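Local coordinates for crystal protein (Bacillus thuringiensis serovar dakota, PDB 2ZTB) that recognizes cancer cells and probably kills them by opening beta-barrel pores in the plasma membrane, in the manner of aerolysin-type toxins, at residues Y59-N64 / I189-Y194; K63-V68 / F120-K125; V112-T117 / F140-G145; S182-A187 / R227-N232. All blocks are in the same frame, centred on the assembly; numbering follows the deposited sequence.

Contact 1. Residues Y59-N64 / I189-Y194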
loop_
_atom_site.group_PDB
_atom_site.type_symbol
_atom_site.label_atom_id
_atom_site.label_comp_id
_atom_site.label_asym_id
_atom_site.label_seq_id
_atom_site.Cartn_x
_atom_site.Cartn_y
_atom_site.Cartn_z
ATOM N N TYR A 59 -14.473 -2.004 -29.181
ATOM C CA TYR A 59 -13.778 -0.806 -28.712
ATOM C C TYR A 59 -13.780 -0.791 -27.188
ATOM O O TYR A 59 -14.817 -0.566 -26.569
ATOM C CB TYR A 59 -14.475 0.450 -29.235
ATOM C CG TYR A 59 -14.237 0.731 -30.694
ATOM C CD1 TYR A 59 -15.008 0.106 -31.691
ATOM C CD2 TYR A 59 -13.249 1.636 -31.083
ATOM C CE1 TYR A 59 -14.782 0.365 -33.045
ATOM C CE2 TYR A 59 -13.022 1.912 -32.430
ATOM C CZ TYR A 59 -13.788 1.274 -33.404
ATOM O OH TYR A 59 -13.554 1.567 -34.725
ATOM N N TYR A 60 -12.620 -1.059 -26.591
ATOM C CA TYR A 60 -12.501 -1.165 -25.138
ATOM C C TYR A 60 -11.694 -0.022 -24.550
ATOM O O TYR A 60 -11.096 0.768 -25.281
ATOM C CB TYR A 60 -11.915 -2.527 -24.735
ATOM C CG TYR A 60 -12.832 -3.670 -25.087
ATOM C CD1 TYR A 60 -12.621 -4.435 -26.248
ATOM C CD2 TYR A 60 -13.934 -3.961 -24.287
ATOM C CE1 TYR A 60 -13.476 -5.472 -26.583
ATOM C CE2 TYR A 60 -14.791 -4.986 -24.608
ATOM C CZ TYR A 60 -14.562 -5.740 -25.758
ATOM O OH TYR A 60 -15.424 -6.764 -26.060
ATOM N N CYS A 61 -11.696 0.068 -23.224
ATOM C CA CYS A 61 -11.012 1.145 -22.519
ATOM C C CYS A 61 -10.498 0.647 -21.167
ATOM O O CYS A 61 -11.250 0.070 -20.371
ATOM C CB CYS A 61 -11.942 2.352 -22.356
ATOM S SG CYS A 61 -11.202 3.785 -21.601
ATOM N N TYR A 62 -9.211 0.883 -20.933
ATOM C CA TYR A 62 -8.497 0.289 -19.813
ATOM C C TYR A 62 -7.843 1.343 -18.959
ATOM O O TYR A 62 -7.407 2.373 -19.460
ATOM C CB TYR A 62 -7.404 -0.668 -20.304
ATOM C CG TYR A 62 -7.865 -1.724 -21.277
ATOM C CD1 TYR A 62 -7.795 -1.509 -22.660
ATOM C CD2 TYR A 62 -8.363 -2.946 -20.827
ATOM C CE1 TYR A 62 -8.213 -2.478 -23.568
ATOM C CE2 TYR A 62 -8.779 -3.931 -21.735
ATOM C CZ TYR A 62 -8.702 -3.687 -23.096
ATOM O OH TYR A 62 -9.112 -4.662 -23.990
ATOM N N LYS A 63 -7.811 1.074 -17.658
ATOM C CA LYS A 63 -6.948 1.760 -16.709
ATOM C C LYS A 63 -5.753 0.836 -16.411
ATOM O O LYS A 63 -5.879 -0.397 -16.424
ATOM C CB LYS A 63 -7.720 2.118 -15.433
ATOM C CG LYS A 63 -8.513 0.974 -14.791
ATOM C CD LYS A 63 -9.019 1.410 -13.415
ATOM C CE LYS A 63 -9.611 0.269 -12.624
ATOM N NZ LYS A 63 -10.934 -0.243 -13.080
ATOM N N ASN A 64 -4.594 1.451 -16.184
ATOM C CA ASN A 64 -3.325 0.748 -16.062
ATOM C C ASN A 64 -2.542 1.334 -14.901
ATOM O O ASN A 64 -2.586 2.536 -14.670
ATOM C CB ASN A 64 -2.462 0.925 -17.321
ATOM C CG ASN A 64 -3.195 0.586 -18.613
ATOM O OD1 ASN A 64 -3.917 1.416 -19.181
ATOM N ND2 ASN A 64 -2.993 -0.622 -19.094
ATOM N N ILE A 189 -0.906 6.070 -13.125
ATOM C CA ILE A 189 -2.102 5.433 -13.660
ATOM C C ILE A 189 -2.375 6.045 -15.037
ATOM O O ILE A 189 -2.343 7.274 -15.188
ATOM C CB ILE A 189 -3.358 5.699 -12.780
ATOM C CG1 ILE A 189 -3.111 5.355 -11.285
ATOM C CG2 ILE A 189 -4.604 5.028 -13.388
ATOM C CD1 ILE A 189 -3.156 3.904 -10.969
ATOM N N THR A 190 -2.656 5.206 -16.028
ATOM C CA THR A 190 -2.954 5.701 -17.375
ATOM C C THR A 190 -4.193 5.041 -17.962
ATOM O O THR A 190 -4.427 3.845 -17.766
ATOM C CB THR A 190 -1.781 5.509 -18.357
ATOM O OG1 THR A 190 -1.524 4.109 -18.519
ATOM C CG2 THR A 190 -0.515 6.228 -17.868
ATOM N N VAL A 191 -4.985 5.832 -18.680
ATOM C CA VAL A 191 -6.160 5.312 -19.369
ATOM C C VAL A 191 -5.947 5.367 -20.895
ATOM O O VAL A 191 -5.481 6.371 -21.432
ATOM C CB VAL A 191 -7.465 6.043 -18.910
ATOM C CG1 VAL A 191 -8.598 5.818 -19.895
ATOM C CG2 VAL A 191 -7.873 5.570 -17.514
ATOM N N ASP A 192 -6.260 4.267 -21.572
ATOM C CA ASP A 192 -6.198 4.206 -23.028
ATOM C C ASP A 192 -7.373 3.404 -23.560
ATOM O O ASP A 192 -7.850 2.484 -22.886
ATOM C CB ASP A 192 -4.865 3.609 -23.515
ATOM C CG ASP A 192 -4.639 2.192 -23.026
ATOM O OD1 ASP A 192 -5.011 1.257 -23.772
ATOM O OD2 ASP A 192 -4.096 2.013 -21.897
ATOM N N GLY A 193 -7.836 3.751 -24.763
ATOM C CA GLY A 193 -8.985 3.075 -25.368
ATOM C C GLY A 193 -10.119 4.026 -25.704
ATOM O O GLY A 193 -9.893 5.217 -25.884
ATOM N N TYR A 194 -11.345 3.509 -25.760
ATOM C CA TYR A 194 -12.446 4.233 -26.406
ATOM C C TYR A 194 -13.735 4.281 -25.605
ATOM O O TYR A 194 -13.986 3.417 -24.753
ATOM C CB TYR A 194 -12.736 3.639 -27.800
ATOM C CG TYR A 194 -11.519 3.572 -28.700
ATOM C CD1 TYR A 194 -10.607 2.515 -28.589
ATOM C CD2 TYR A 194 -11.277 4.556 -29.663
ATOM C CE1 TYR A 194 -9.478 2.445 -29.384
ATOM C CE2 TYR A 194 -10.145 4.489 -30.492
ATOM C CZ TYR A 194 -9.249 3.431 -30.330
ATOM O OH TYR A 194 -8.128 3.331 -31.123
HETATM O O HOH W 1 -15.286 0.988 -24.251
#
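Y59 pushes the edge of its ring into the face of Y194, with Y59 CD2 3.5 Å from Y194 CG, over the rim of that ring rather than its middle. The planes stand 86° apart, a T-shaped (edge-to-face) pair. Next to the rings the backbones are tied twice. Y194 N donates to Y60 O at 2.8 Å, and a water gives one hydrogen to Y59 O and the other to Y194 O. G193, without a side chain, comes within 4.0 Å of C61, CA to CA, and the chain turns a corner there. C61 has SG anti to the backbone N (chi1 -176°), which lays the sulfur against V191 CG1 at 3.7 Å. Further along, Y62 and D192 form a hydrogen-bonded pair: Y62 N reaches D192 O at 2.9 Å, and D192 N returns to Y62 O at 3.1 Å. T190 N continues the series to N64 O at 3.0 Å. The D192 carboxylate finds its charge partner outside, in R5 of the short strand 4-7. This is an antiparallel ladder between the long strands 61-90 and 168-199, the kind of pairing that builds the elongated beta-sheet body of aerolysin-like toxins.

Contact 2. Residues K63-V68 / F120-K125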
loop_
_atom_site.group_PDB
_atom_site.type_symbol
_atom_site.label_atom_id
_atom_site.label_comp_id
_atom_site.label_asym_id
_atom_site.label_seq_id
_atom_site.Cartn_x
_atom_site.Cartn_y
_atom_site.Cartn_z
ATOM N N LYS A 63 -7.811 1.074 -17.658
ATOM C CA LYS A 63 -6.948 1.760 -16.709
ATOM C C LYS A 63 -5.753 0.836 -16.411
ATOM O O LYS A 63 -5.879 -0.397 -16.424
ATOM C CB LYS A 63 -7.720 2.118 -15.433
ATOM C CG LYS A 63 -8.513 0.974 -14.791
ATOM C CD LYS A 63 -9.019 1.410 -13.415
ATOM C CE LYS A 63 -9.611 0.269 -12.624
ATOM N NZ LYS A 63 -10.934 -0.243 -13.080
ATOM N N ASN A 64 -4.594 1.451 -16.184
ATOM C CA ASN A 64 -3.325 0.748 -16.062
ATOM C C ASN A 64 -2.542 1.334 -14.901
ATOM O O ASN A 64 -2.586 2.536 -14.670
ATOM C CB ASN A 64 -2.462 0.925 -17.321
ATOM C CG ASN A 64 -3.195 0.586 -18.613
ATOM O OD1 ASN A 64 -3.917 1.416 -19.181
ATOM N ND2 ASN A 64 -2.993 -0.622 -19.094
ATOM N N VAL A 65 -1.801 0.477 -14.203
ATOM C CA VAL A 65 -0.800 0.914 -13.237
ATOM C C VAL A 65 0.551 0.673 -13.898
ATOM O O VAL A 65 0.795 -0.391 -14.462
ATOM C CB VAL A 65 -0.921 0.146 -11.883
ATOM C CG1 VAL A 65 0.092 0.656 -10.858
ATOM C CG2 VAL A 65 -2.345 0.249 -11.321
ATOM N N GLY A 66 1.413 1.680 -13.875
ATOM C CA GLY A 66 2.747 1.537 -14.442
ATOM C C GLY A 66 3.699 0.961 -13.405
ATOM O O GLY A 66 3.279 0.397 -12.387
ATOM N N THR A 67 4.990 1.119 -13.662
ATOM C CA THR A 67 6.027 0.584 -12.805
ATOM C C THR A 67 6.074 1.398 -11.523
ATOM O O THR A 67 6.096 2.636 -11.561
ATOM C CB THR A 67 7.390 0.617 -13.522
ATOM O OG1 THR A 67 7.232 0.082 -14.844
ATOM C CG2 THR A 67 8.436 -0.196 -12.772
ATOM N N VAL A 68 6.066 0.675 -10.401
ATOM C CA VAL A 68 6.171 1.230 -9.064
ATOM C C VAL A 68 7.593 1.726 -8.817
ATOM O O VAL A 68 8.546 0.971 -8.993
ATOM C CB VAL A 68 5.797 0.156 -7.994
ATOM C CG1 VAL A 68 5.909 0.726 -6.565
ATOM C CG2 VAL A 68 4.387 -0.389 -8.241
ATOM N N PHE A 120 -9.484 5.744 -8.049
ATOM C CA PHE A 120 -9.624 4.594 -8.918
ATOM C C PHE A 120 -10.031 3.356 -8.129
ATOM O O PHE A 120 -9.755 3.256 -6.929
ATOM C CB PHE A 120 -8.317 4.335 -9.666
ATOM C CG PHE A 120 -8.035 5.338 -10.748
ATOM C CD1 PHE A 120 -7.245 6.451 -10.487
ATOM C CD2 PHE A 120 -8.585 5.179 -12.019
ATOM C CE1 PHE A 120 -6.990 7.394 -11.499
ATOM C CE2 PHE A 120 -8.343 6.113 -13.035
ATOM C CZ PHE A 120 -7.538 7.216 -12.778
ATOM N N LYS A 121 -10.721 2.436 -8.794
ATOM C CA LYS A 121 -11.188 1.216 -8.141
ATOM C C LYS A 121 -10.577 0.005 -8.834
ATOM O O LYS A 121 -11.231 -0.660 -9.615
ATOM C CB LYS A 121 -12.725 1.142 -8.161
ATOM C CG LYS A 121 -13.424 2.373 -7.592
ATOM C CD LYS A 121 -14.940 2.216 -7.589
ATOM C CE LYS A 121 -15.615 3.405 -6.929
ATOM N NZ LYS A 121 -15.371 4.656 -7.719
ATOM N N PHE A 122 -9.306 -0.251 -8.563
ATOM C CA PHE A 122 -8.623 -1.444 -9.062
ATOM C C PHE A 122 -8.955 -2.691 -8.279
ATOM O O PHE A 122 -9.012 -2.672 -7.049
ATOM C CB PHE A 122 -7.120 -1.246 -9.068
ATOM C CG PHE A 122 -6.644 -0.296 -10.124
ATOM C CD1 PHE A 122 -6.479 1.048 -9.840
ATOM C CD2 PHE A 122 -6.351 -0.755 -11.408
ATOM C CE1 PHE A 122 -6.022 1.924 -10.810
ATOM C CE2 PHE A 122 -5.899 0.118 -12.388
ATOM C CZ PHE A 122 -5.741 1.465 -12.088
ATOM N N THR A 123 -9.160 -3.769 -9.029
ATOM C CA THR A 123 -9.534 -5.076 -8.525
ATOM C C THR A 123 -8.299 -5.968 -8.371
ATOM O O THR A 123 -8.218 -6.767 -7.434
ATOM C CB THR A 123 -10.585 -5.718 -9.478
ATOM O OG1 THR A 123 -11.890 -5.262 -9.107
ATOM C CG2 THR A 123 -10.563 -7.244 -9.446
ATOM N N SER A 124 -7.333 -5.815 -9.276
ATOM C CA SER A 124 -6.140 -6.663 -9.235
ATOM C C SER A 124 -5.144 -6.252 -8.166
ATOM O O SER A 124 -4.882 -5.072 -7.958
ATOM C CB SER A 124 -5.462 -6.798 -10.607
ATOM O OG SER A 124 -5.765 -5.736 -11.482
ATOM N N LYS A 125 -4.600 -7.248 -7.483
ATOM C CA LYS A 125 -3.667 -7.008 -6.395
ATOM C C LYS A 125 -2.403 -6.347 -6.926
ATOM O O LYS A 125 -1.976 -6.610 -8.050
ATOM C CB LYS A 125 -3.331 -8.318 -5.693
ATOM C CG LYS A 125 -4.538 -9.080 -5.157
ATOM C CD LYS A 125 -5.070 -8.512 -3.846
ATOM C CE LYS A 125 -6.217 -9.379 -3.345
ATOM N NZ LYS A 125 -6.447 -9.248 -1.884
#
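The loop joining strand 96-116 to the hairpin 126-132/136-142, a hairpin that in aerolysin-like toxins probably inserts into the membrane, plugs F122 between K63 and V65 of strand 61-90. Both strand residues reach the ring from opposite faces. K63 CD lies over one face, 3.7 Å from the centroid of the F122 ring, and V65 CG2 over the other, 3.9 Å from that centroid; both are CH-pi contacts, each offset toward the rim. F122 keeps CG anti to its carbonyl carbon (chi1 -72°), which swings the far end of the ring in between the two aliphatic groups and brings its CZ to 3.7 Å from V65 CG2. The lysine chain slides past the ring in the opposite sense, so that its successive methylenes lie over CZ, CE2 and then CD2, with K63 CE 3.6 Å from F122 CD2. The same K63 CE also lies 3.5 Å from K121 O. The ammonium is too far from the ring for more than a weak cation-pi pull; its real partners are Y7 O and the carboxylates of E6 and E12. F120 adds a lighter touch, its CD2 4.0 Å from K63 CD. Around this core, I4 and E6 of strand 4-7 pack on F122, I189 of strand 168-199 closes in beside it, and I144 comes from the loop after strand 136-142.

Contact 3. Residues V112-T117 / F140-G145. With EDO (1,2-ethanediol), chain H.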
loop_
_atom_site.group_PDB
_atom_site.type_symbol
_atom_site.label_atom_id
_atom_site.label_comp_id
_atom_site.label_asym_id
_atom_site.label_seq_id
_atom_site.Cartn_x
_atom_site.Cartn_y
_atom_site.Cartn_z
ATOM N N VAL A 112 1.917 -2.490 4.679
ATOM C CA VAL A 112 1.715 -1.795 3.387
ATOM C C VAL A 112 0.433 -0.927 3.440
ATOM O O VAL A 112 -0.546 -1.269 4.118
ATOM C CB VAL A 112 1.719 -2.787 2.173
ATOM C CG1 VAL A 112 0.455 -3.654 2.149
ATOM C CG2 VAL A 112 1.916 -2.052 0.836
ATOM N N THR A 113 0.477 0.222 2.768
ATOM C CA THR A 113 -0.694 1.090 2.565
ATOM C C THR A 113 -0.584 1.704 1.162
ATOM O O THR A 113 0.517 1.968 0.662
ATOM C CB THR A 113 -0.847 2.157 3.695
ATOM O OG1 THR A 113 -2.145 2.769 3.642
ATOM C CG2 THR A 113 0.241 3.228 3.628
ATOM N N SER A 114 -1.724 1.883 0.505
ATOM C CA SER A 114 -1.738 2.472 -0.841
ATOM C C SER A 114 -3.026 3.206 -1.062
ATOM O O SER A 114 -3.984 3.020 -0.331
ATOM C CB SER A 114 -1.542 1.441 -1.962
ATOM O OG SER A 114 -2.470 0.379 -1.867
ATOM N N SER A 115 -3.017 4.052 -2.084
ATOM C CA SER A 115 -4.167 4.835 -2.460
ATOM C C SER A 115 -3.906 5.390 -3.859
ATOM O O SER A 115 -2.819 5.211 -4.430
ATOM C CB SER A 115 -4.370 5.971 -1.465
ATOM O OG SER A 115 -3.225 6.808 -1.478
ATOM N N THR A 116 -4.913 6.046 -4.413
ATOM C CA THR A 116 -4.734 6.831 -5.631
ATOM C C THR A 116 -5.239 8.211 -5.303
ATOM O O THR A 116 -6.043 8.385 -4.380
ATOM C CB THR A 116 -5.460 6.246 -6.867
ATOM O OG1 THR A 116 -6.870 6.299 -6.650
ATOM C CG2 THR A 116 -5.016 4.797 -7.143
ATOM N N THR A 117 -4.717 9.201 -6.008
ATOM C CA THR A 117 -5.027 10.586 -5.695
ATOM C C THR A 117 -6.493 10.958 -5.955
ATOM O O THR A 117 -6.971 11.932 -5.397
ATOM C CB THR A 117 -4.061 11.550 -6.442
ATOM O OG1 THR A 117 -4.048 11.248 -7.852
ATOM C CG2 THR A 117 -2.640 11.423 -5.852
ATOM N N PHE A 140 4.336 -7.916 -0.476
ATOM C CA PHE A 140 2.890 -7.847 -0.312
ATOM C C PHE A 140 2.196 -8.000 -1.672
ATOM O O PHE A 140 2.692 -7.521 -2.696
ATOM C CB PHE A 140 2.483 -6.492 0.284
ATOM C CG PHE A 140 2.810 -6.322 1.758
ATOM C CD1 PHE A 140 3.939 -5.622 2.156
ATOM C CD2 PHE A 140 1.958 -6.823 2.740
ATOM C CE1 PHE A 140 4.234 -5.470 3.503
ATOM C CE2 PHE A 140 2.237 -6.659 4.081
ATOM C CZ PHE A 140 3.374 -5.985 4.465
ATOM N N SER A 141 1.054 -8.678 -1.670
ATOM C CA SER A 141 0.111 -8.645 -2.793
ATOM C C SER A 141 -1.144 -7.945 -2.257
ATOM O O SER A 141 -1.925 -8.531 -1.495
ATOM C CB SER A 141 -0.191 -10.063 -3.300
ATOM O OG SER A 141 -0.711 -10.030 -4.625
ATOM N N THR A 142 -1.317 -6.675 -2.616
ATOM C CA THR A 142 -2.257 -5.832 -1.885
ATOM C C THR A 142 -3.330 -5.162 -2.745
ATOM O O THR A 142 -3.064 -4.751 -3.880
ATOM C CB THR A 142 -1.498 -4.803 -1.004
ATOM O OG1 THR A 142 -2.381 -4.263 -0.019
ATOM C CG2 THR A 142 -0.890 -3.686 -1.839
ATOM N N THR A 143 -4.543 -5.060 -2.203
ATOM C CA THR A 143 -5.608 -4.288 -2.835
ATOM C C THR A 143 -5.304 -2.796 -2.678
ATOM O O THR A 143 -5.133 -2.292 -1.564
ATOM C CB THR A 143 -6.995 -4.614 -2.238
ATOM O OG1 THR A 143 -7.263 -6.009 -2.376
ATOM C CG2 THR A 143 -8.105 -3.819 -2.943
ATOM N N ILE A 144 -5.222 -2.107 -3.807
ATOM C CA ILE A 144 -4.978 -0.672 -3.838
ATOM C C ILE A 144 -6.059 0.063 -3.047
ATOM O O ILE A 144 -7.256 -0.216 -3.209
ATOM C CB ILE A 144 -4.886 -0.164 -5.284
ATOM C CG1 ILE A 144 -3.769 -0.929 -6.019
ATOM C CG2 ILE A 144 -4.659 1.343 -5.323
ATOM C CD1 ILE A 144 -3.739 -0.716 -7.559
ATOM N N GLY A 145 -5.621 0.947 -2.147
ATOM C CA GLY A 145 -6.529 1.715 -1.321
ATOM C C GLY A 145 -6.735 1.104 0.041
ATOM O O GLY A 145 -7.599 1.557 0.783
HETATM C C1 EDO H . -7.877 5.228 -3.160
HETATM O O1 EDO H . -8.129 4.215 -4.163
HETATM C C2 EDO H . -8.771 6.479 -3.296
HETATM O O2 EDO H . -10.094 6.450 -2.677
HETATM O O HOH W 2 -2.195 -1.501 0.104
#
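V112 and F140 slide past each other in opposite directions, with the valine lying over one face of the ring. V112 CB stands 3.8 Å from the centroid of the F140 ring in a CH-pi contact, displaced toward the rim. With chi1 at 71°, V112 CG1 fits between its own backbone N and carbonyl carbon and lies over the same face, 3.6 Å from F140 CD2; the same methyl also rests on T142 OG1 at 3.6 Å. Beyond the valine the contact turns polar. S114 OG accepts a hydrogen bond from G145 N at 3.2 Å with an N-H...O angle of 154°. A water bridges the gap, 2.7 Å from S114 OG and donating to T142 OG1 at 2.8 Å, so the serine oxygen is gripped by two partners; the threonine hydroxyl also has E148. At the far end T116 and I144 cross at about a right angle, their CG2 methyls 3.9 Å apart, while a bound 1,2-ethanediol, probably from the crystallisation liquor, sits on the T116 side, held by one weak hydrogen bond. The strands belong to different sheets and their axes run 35° apart, so side chains, a water and the backbone of G145 join them in place of a regular ladder. V112 pairs with E148 of strand 147-164 and S114 with T146 just before it, while T113 and S115 pair with strand 223-247; strand 136-142 runs beside strand 96-116 at an incline, as the returning arm of the two-stranded hairpin, just before the chain enters strand 147-164.

Contact 4. Residues S182-A187 / R227-N232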
loop_
_atom_site.group_PDB
_atom_site.type_symbol
_atom_site.label_atom_id
_atom_site.label_comp_id
_atom_site.label_asym_id
_atom_site.label_seq_id
_atom_site.Cartn_x
_atom_site.Cartn_y
_atom_site.Cartn_z
ATOM N N SER A 182 11.096 2.589 6.356
ATOM C CA SER A 182 10.036 2.753 5.371
ATOM C C SER A 182 10.498 3.300 4.035
ATOM O O SER A 182 11.559 3.903 3.921
ATOM C CB SER A 182 8.881 3.597 5.929
ATOM O OG SER A 182 9.322 4.910 6.179
ATOM N N ALA A 183 9.667 3.057 3.029
ATOM C CA ALA A 183 9.840 3.621 1.715
ATOM C C ALA A 183 8.481 4.039 1.194
ATOM O O ALA A 183 7.513 3.283 1.289
ATOM C CB ALA A 183 10.484 2.600 0.779
ATOM N N ASP A 184 8.407 5.248 0.655
ATOM C CA ASP A 184 7.254 5.651 -0.152
ATOM C C ASP A 184 7.354 5.065 -1.544
ATOM O O ASP A 184 8.454 4.839 -2.068
ATOM C CB ASP A 184 7.152 7.176 -0.259
ATOM C CG ASP A 184 6.785 7.823 1.054
ATOM O OD1 ASP A 184 6.109 7.170 1.872
ATOM O OD2 ASP A 184 7.175 8.980 1.270
ATOM N N PHE A 185 6.203 4.815 -2.150
ATOM C CA PHE A 185 6.184 4.406 -3.548
ATOM C C PHE A 185 5.083 5.123 -4.328
ATOM O O PHE A 185 4.150 5.676 -3.752
ATOM C CB PHE A 185 6.107 2.873 -3.687
ATOM C CG PHE A 185 4.886 2.249 -3.055
ATOM C CD1 PHE A 185 3.652 2.235 -3.732
ATOM C CD2 PHE A 185 4.968 1.648 -1.798
ATOM C CE1 PHE A 185 2.516 1.646 -3.154
ATOM C CE2 PHE A 185 3.835 1.056 -1.202
ATOM C CZ PHE A 185 2.601 1.059 -1.884
ATOM N N SER A 186 5.235 5.165 -5.642
ATOM C CA SER A 186 4.208 5.723 -6.515
ATOM C C SER A 186 4.290 5.005 -7.847
ATOM O O SER A 186 5.279 4.336 -8.134
ATOM C CB SER A 186 4.364 7.239 -6.685
ATOM O OG SER A 186 5.613 7.574 -7.256
ATOM N N ALA A 187 3.219 5.106 -8.622
ATOM C CA ALA A 187 3.148 4.566 -9.970
ATOM C C ALA A 187 2.163 5.434 -10.753
ATOM O O ALA A 187 1.148 5.871 -10.200
ATOM C CB ALA A 187 2.671 3.128 -9.940
ATOM N N ARG A 227 -0.134 5.941 -4.936
ATOM C CA ARG A 227 0.844 6.247 -3.887
ATOM C C ARG A 227 0.694 5.276 -2.740
ATOM O O ARG A 227 -0.354 4.656 -2.562
ATOM C CB ARG A 227 0.688 7.677 -3.355
ATOM C CG ARG A 227 1.017 8.732 -4.387
ATOM C CD ARG A 227 1.053 10.117 -3.815
ATOM N NE ARG A 227 1.331 11.087 -4.876
ATOM C CZ ARG A 227 2.540 11.582 -5.155
ATOM N NH1 ARG A 227 3.608 11.212 -4.440
ATOM N NH2 ARG A 227 2.679 12.461 -6.150
ATOM N N GLY A 228 1.754 5.134 -1.965
ATOM C CA GLY A 228 1.675 4.341 -0.759
ATOM C C GLY A 228 2.982 4.362 -0.024
ATOM O O GLY A 228 3.902 5.089 -0.401
ATOM N N THR A 229 3.032 3.557 1.033
ATOM C CA THR A 229 4.198 3.398 1.889
ATOM C C THR A 229 4.332 1.941 2.314
ATOM O O THR A 229 3.346 1.255 2.583
ATOM C CB THR A 229 4.092 4.294 3.142
ATOM O OG1 THR A 229 3.828 5.637 2.733
ATOM C CG2 THR A 229 5.406 4.270 3.966
ATOM N N VAL A 230 5.572 1.482 2.369
ATOM C CA VAL A 230 5.897 0.171 2.935
ATOM C C VAL A 230 6.798 0.387 4.157
ATOM O O VAL A 230 7.856 1.003 4.049
ATOM C CB VAL A 230 6.459 -0.809 1.862
ATOM C CG1 VAL A 230 7.636 -0.209 1.106
ATOM C CG2 VAL A 230 6.820 -2.162 2.477
ATOM N N THR A 231 6.301 -0.034 5.325
ATOM C CA THR A 231 6.988 0.092 6.611
ATOM C C THR A 231 7.364 -1.286 7.204
ATOM O O THR A 231 6.702 -2.304 6.936
ATOM C CB THR A 231 6.154 0.879 7.608
ATOM O OG1 THR A 231 5.875 2.175 7.068
ATOM C CG2 THR A 231 6.890 1.076 8.923
ATOM N N ASN A 232 8.475 -1.316 7.942
ATOM C CA ASN A 232 8.905 -2.495 8.687
ATOM C C ASN A 232 9.373 -2.003 10.049
ATOM O O ASN A 232 10.117 -1.022 10.129
ATOM C CB ASN A 232 9.995 -3.278 7.931
ATOM C CG ASN A 232 10.272 -4.666 8.542
ATOM O OD1 ASN A 232 9.703 -5.666 8.119
ATOM N ND2 ASN A 232 11.143 -4.718 9.550
#
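F185 folds its ring across G228 on the neighbouring strand, and each part of the side chain finds a partner. F185 CB meets the methyl V68 CG1 at 3.6 Å, on strand 61-90. With chi1 at 60°, CG lies between the backbone N and the carbonyl carbon, which lays the ring over the cross-strand glycine. CD2 of F185 comes 3.8 Å from G228 C, while along the other edge of the ring, over the same face, F185 CE1 is 3.7 Å from G228 CA. Further out, F185 CE2 touches T229 N at 3.4 Å. At the tip, F185 CZ packs against T113 O of strand 96-116, also at 3.4 Å. G228 CA sits 3.8 Å from the centroid of the F185 ring, 20° off the normal, a CH-pi contact. An aromatic laid over a cross-strand glycine is the arrangement known as aromatic rescue, and it occurs here where strands 168-199 and 223-247 pair antiparallel in the long sheet. The backbone beneath is zipped by the hydrogen-bonded pairs F185 with G228 and A183 with V230. On the opposite face of the sheet D184 and T229 lie side by side and point the same way, T229 OG1 donating to D184 OD1 at 2.9 Å, met nearly along its C-O bond.

Overall arrangement
From the N terminus, strand 61-90 supplies the first half of contacts 1 and 2, which share K63 and N64. Contact 2 closes first, at the loop 120-125, and contact 3 crosses it, opening at 112-117 and closing at 140-145 after the two-stranded hairpin. Contact 1 closes only at 189-194, so contact 3 lies wholly within its span. Contact 4 opens at 182-187 just before that, crosses contact 1, and closes at 227-232. Contacts 1 and 4 join strand 168-199 to strands 61-90 and 223-247 on its two sides. Contacts 2 and 3 fasten the hairpin's two ends to the sheet, while R227 and T229 pair with strand 96-116 beside contact 3.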